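Local coordinates for anti-sigma-factor antagonist (STAS) domain protein (Moorella thermoacetica, PDB 3ZXN) that is an RsbS-type STAS-domain protein that probably serves as a scaffold component of the bacterial stressosome, a signalling complex here linked to control of secondary messengers, at residues A[7-11]-A[12-16]; A[104-107]-A[108-111]. The protein carries 1 engineered substitution. All blocks are in the same frame, centred on the assembly; numbering follows the deposited sequence.

Interaction 1: A[7-11]-A[12-16]; sequences ILKVD and DYWVV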
# COMPACT_ATOMS: atom_id res chain seq x y z
N ILE A 7 4.18 10.63 3.19
CA ILE A 7 3.21 9.80 3.85
C ILE A 7 2.16 10.71 4.45
O ILE A 7 2.45 11.43 5.41
CB ILE A 7 3.87 8.96 4.95
CG1 ILE A 7 4.95 8.05 4.34
CG2 ILE A 7 2.80 8.17 5.73
CD1 ILE A 7 5.84 7.34 5.36
N LEU A 8 0.96 10.70 3.88
CA LEU A 8 -0.12 11.59 4.32
C LEU A 8 -1.05 10.91 5.33
O LEU A 8 -1.16 9.69 5.36
CB LEU A 8 -0.96 12.05 3.11
CG LEU A 8 -0.18 12.53 1.87
CD1 LEU A 8 -1.12 12.86 0.70
CD2 LEU A 8 0.70 13.72 2.20
N LYS A 9 -1.73 11.71 6.13
CA LYS A 9 -2.79 11.19 6.99
C LYS A 9 -4.06 11.98 6.72
O LYS A 9 -4.06 13.21 6.80
CB LYS A 9 -2.39 11.28 8.47
CG LYS A 9 -3.20 10.35 9.37
CD LYS A 9 -2.58 10.22 10.75
CE LYS A 9 -3.05 8.93 11.43
NZ LYS A 9 -2.53 8.80 12.82
N VAL A 10 -5.13 11.29 6.38
CA VAL A 10 -6.40 11.95 6.11
C VAL A 10 -7.51 11.28 6.91
O VAL A 10 -7.75 10.09 6.75
CB VAL A 10 -6.80 11.91 4.61
CG1 VAL A 10 -8.04 12.80 4.36
CG2 VAL A 10 -5.64 12.34 3.73
N ASP A 11 -8.21 12.06 7.75
CA ASP A 11 -9.27 11.50 8.57
C ASP A 11 -8.79 10.22 9.27
O ASP A 11 -9.51 9.24 9.34
CB ASP A 11 -10.51 11.17 7.72
CG ASP A 11 -11.07 12.39 6.99
OD1 ASP A 11 -10.81 13.53 7.44
OD2 ASP A 11 -11.75 12.21 5.95
N ASP A 12 -7.56 10.26 9.78
CA ASP A 12 -6.95 9.13 10.51
C ASP A 12 -6.54 7.93 9.64
O ASP A 12 -6.15 6.89 10.18
CB ASP A 12 -7.84 8.63 11.64
CG ASP A 12 -7.93 9.61 12.79
OD1 ASP A 12 -6.92 10.29 13.07
OD2 ASP A 12 -9.02 9.71 13.40
N TYR A 13 -6.65 8.07 8.32
CA TYR A 13 -6.16 7.05 7.40
C TYR A 13 -4.81 7.47 6.81
O TYR A 13 -4.64 8.61 6.39
CB TYR A 13 -7.16 6.80 6.27
CG TYR A 13 -8.42 6.10 6.73
CD1 TYR A 13 -8.48 4.72 6.79
CD2 TYR A 13 -9.54 6.83 7.13
CE1 TYR A 13 -9.62 4.07 7.22
CE2 TYR A 13 -10.69 6.18 7.56
CZ TYR A 13 -10.72 4.80 7.61
OH TYR A 13 -11.84 4.13 8.04
N TRP A 14 -3.86 6.54 6.81
CA TRP A 14 -2.58 6.76 6.16
C TRP A 14 -2.82 6.65 4.67
O TRP A 14 -3.51 5.73 4.23
CB TRP A 14 -1.57 5.66 6.58
CG TRP A 14 -1.33 5.61 8.07
CD1 TRP A 14 -1.80 4.67 8.95
CD2 TRP A 14 -0.56 6.53 8.84
NE1 TRP A 14 -1.36 4.95 10.23
CE2 TRP A 14 -0.59 6.08 10.18
CE3 TRP A 14 0.17 7.68 8.52
CZ2 TRP A 14 0.07 6.76 11.21
CZ3 TRP A 14 0.83 8.35 9.55
CH2 TRP A 14 0.77 7.88 10.87
N VAL A 15 -2.25 7.58 3.91
CA VAL A 15 -2.36 7.60 2.46
C VAL A 15 -0.98 7.80 1.82
O VAL A 15 -0.25 8.74 2.18
CB VAL A 15 -3.30 8.74 1.95
CG1 VAL A 15 -3.21 8.84 0.45
CG2 VAL A 15 -4.74 8.52 2.40
N VAL A 16 -0.63 6.92 0.90
CA VAL A 16 0.67 6.94 0.24
C VAL A 16 0.51 6.69 -1.25
O VAL A 16 -0.23 5.80 -1.65
CB VAL A 16 1.60 5.81 0.80
CG1 VAL A 16 2.89 5.73 -0.01
CG2 VAL A 16 1.90 6.03 2.28
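Leu8 and Val15 face each other in the two-stranded antiparallel beta hairpin that opens this STAS domain. Strands 7-10 and 13-17 are joined by a type I' turn from Val10 to Tyr13, with Asp11 and Asp12 at its corners. Both aspartates have positive phi, as this turn type requires.

Four backbone hydrogen bonds close the hairpin, in two hydrogen-bonded pairs. Leu8 N donates to Val15 O at 2.9 Å, and Val15 N returns a bond to Leu8 O at 2.8 Å. Next to the turn, Val10 N reaches Tyr13 O at 2.7 Å, and Tyr13 N donates back to Val10 O.

Apolar contacts line both faces. On one, Leu8, Val10, Tyr13 and Val15 point together, and CG2 of Val10 meets CG2 of Val15 at 4.1 Å. Tyr13 and Val15 also touch helix 107-118. On the other, Ile7 CG2 comes obliquely to Trp14 CE3 at 3.9 Å and also touches Val16 CG2. Helix 25-38 packs against this face.

The cross-strand pair Lys9 and Trp14 adds a cation-pi interaction. The lysine chain is extended, with CG anti to the backbone N (chi1 -160°), and this carries it across the indole. Its NZ also donates to Ala42 O, which fixes the amine beside the ring. NZ sits off-centre, 4.3 Å from the centroid of the Trp14 six-membered ring. Lys9 CE lies more squarely over that face, 3.9 Å from the same centroid, in a CH-pi contact.

Interaction 2: A[104-107]-A[108-111]; sequences ALNL and QKGL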
# COMPACT_ATOMS: atom_id res chain seq x y z
N ALA A 104 -8.37 -1.53 -4.66
CA ALA A 104 -9.34 -0.58 -5.22
C ALA A 104 -8.74 0.16 -6.43
O ALA A 104 -7.54 0.08 -6.70
CB ALA A 104 -9.86 0.39 -4.16
N LEU A 105 -9.59 0.84 -7.19
CA LEU A 105 -9.17 1.40 -8.46
C LEU A 105 -8.24 2.60 -8.27
O LEU A 105 -7.30 2.80 -9.02
CB LEU A 105 -10.41 1.85 -9.28
CG LEU A 105 -10.09 2.45 -10.65
CD1 LEU A 105 -9.31 1.45 -11.50
CD2 LEU A 105 -11.39 2.93 -11.37
N ASN A 106 -8.53 3.40 -7.26
CA ASN A 106 -7.80 4.63 -7.02
C ASN A 106 -7.91 5.01 -5.56
O ASN A 106 -8.52 4.28 -4.77
CB ASN A 106 -8.36 5.76 -7.90
CG ASN A 106 -9.83 5.98 -7.68
OD1 ASN A 106 -10.30 6.05 -6.55
ND2 ASN A 106 -10.58 6.07 -8.78
N LEU A 107 -7.33 6.14 -5.19
CA LEU A 107 -7.31 6.56 -3.80
C LEU A 107 -8.70 6.81 -3.22
O LEU A 107 -8.94 6.52 -2.05
CB LEU A 107 -6.43 7.79 -3.59
CG LEU A 107 -4.91 7.64 -3.65
CD1 LEU A 107 -4.27 8.91 -3.10
CD2 LEU A 107 -4.45 6.41 -2.85
N GLN A 108 -9.61 7.34 -4.04
CA GLN A 108 -10.95 7.62 -3.53
C GLN A 108 -11.67 6.32 -3.17
O GLN A 108 -12.22 6.17 -2.07
CB GLN A 108 -11.78 8.43 -4.55
CG GLN A 108 -13.19 8.73 -4.07
CD GLN A 108 -13.21 9.75 -2.92
OE1 GLN A 108 -12.56 10.78 -2.99
NE2 GLN A 108 -13.95 9.43 -1.86
N LYS A 109 -11.67 5.39 -4.12
CA LYS A 109 -12.27 4.06 -3.94
C LYS A 109 -11.59 3.32 -2.78
O LYS A 109 -12.24 2.58 -2.04
CB LYS A 109 -12.07 3.25 -5.23
CG LYS A 109 -12.71 3.89 -6.46
CD LYS A 109 -14.04 3.29 -6.72
CE LYS A 109 -14.56 3.71 -8.10
NZ LYS A 109 -15.75 2.92 -8.45
N GLY A 110 -10.29 3.53 -2.65
CA GLY A 110 -9.51 2.91 -1.57
C GLY A 110 -9.99 3.41 -0.22
O GLY A 110 -10.36 2.63 0.65
N LEU A 111 -9.99 4.73 -0.06
CA LEU A 111 -10.53 5.32 1.16
C LEU A 111 -11.97 4.89 1.45
O LEU A 111 -12.29 4.52 2.58
CB LEU A 111 -10.44 6.84 1.10
CG LEU A 111 -9.02 7.39 1.27
CD1 LEU A 111 -8.97 8.87 0.84
CD2 LEU A 111 -8.55 7.19 2.72
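The backbone leaves strand 102-104 at Ala104, turns through Leu105 and enters helix 107-118, where Gly110 N donates to Asn106 O at 2.9 Å and Leu111 N to Leu107 O at 2.9 Å. This is a helix N-terminus with Asn106 as the N-cap, set in the last strand-to-helix connection of the STAS fold.

The capping bond is made by the side chain of Asn106. Its OD1 accepts from Lys109 N at 2.9 Å, and the bond is nearly straight, with an N-H...O angle of 175°. The Lys109 N-H meets the Asn106 side-chain carbonyl nearly along its C=O axis. CG of Asn106 stands between its own backbone N and carbonyl carbon (chi1 57°), which turns OD1 back over the first helical turn. Asn106 thus gives two acceptors to this turn, OD1 for Lys109 N and its own O for Gly110 N. Replacing Asn106 by alanine removes OD1, and Lys109 N would probably be left without its capping acceptor, loosening the start of the helix.

Lys109 CG lies across the Asn106 amide, 3.2 Å from Asn106 OD1. The lysine chain then bends at chi2 (-97°) and its end leads away. Gln108 NE2 makes a hydrogen bond to Asp112 OD2, one turn further along the helix.

At the strand end, the methyl of Ala104 fits against the backbone of Gly110. Leu107 and Leu111 lie one helical turn apart. Leu111 reaches the sheet at Val15 and Val47, as does Leu107 in one of its two conformers. Ala104 CB comes within 3.5 Å of Gly110 N, the closest atom of that glycine to the methyl.

How the interactions relate
Interaction 1 forms the edge hairpin of the sheet. Interaction 2 follows strand 102-104, the other outermost strand, and starts a helix that packs back across the sheet. Both are local contacts within one continuous stretch, but they close differently. The hairpin pairs two strands through backbone bonds; the helix start adds a side-chain acceptor to its backbone bonds. Residues 7-16 are partly buried, with their inner strand in the core and Asp11 and Asp12 exposed. Residues 104-111 lie mainly at the surface, and only Gly110 is buried. The two meet through apolar side chains, chiefly Tyr13 CB and Leu111 CD2 at 3.8 Å. The helix thereby packs against Tyr13 and Val15, on the inner strand of the hairpin.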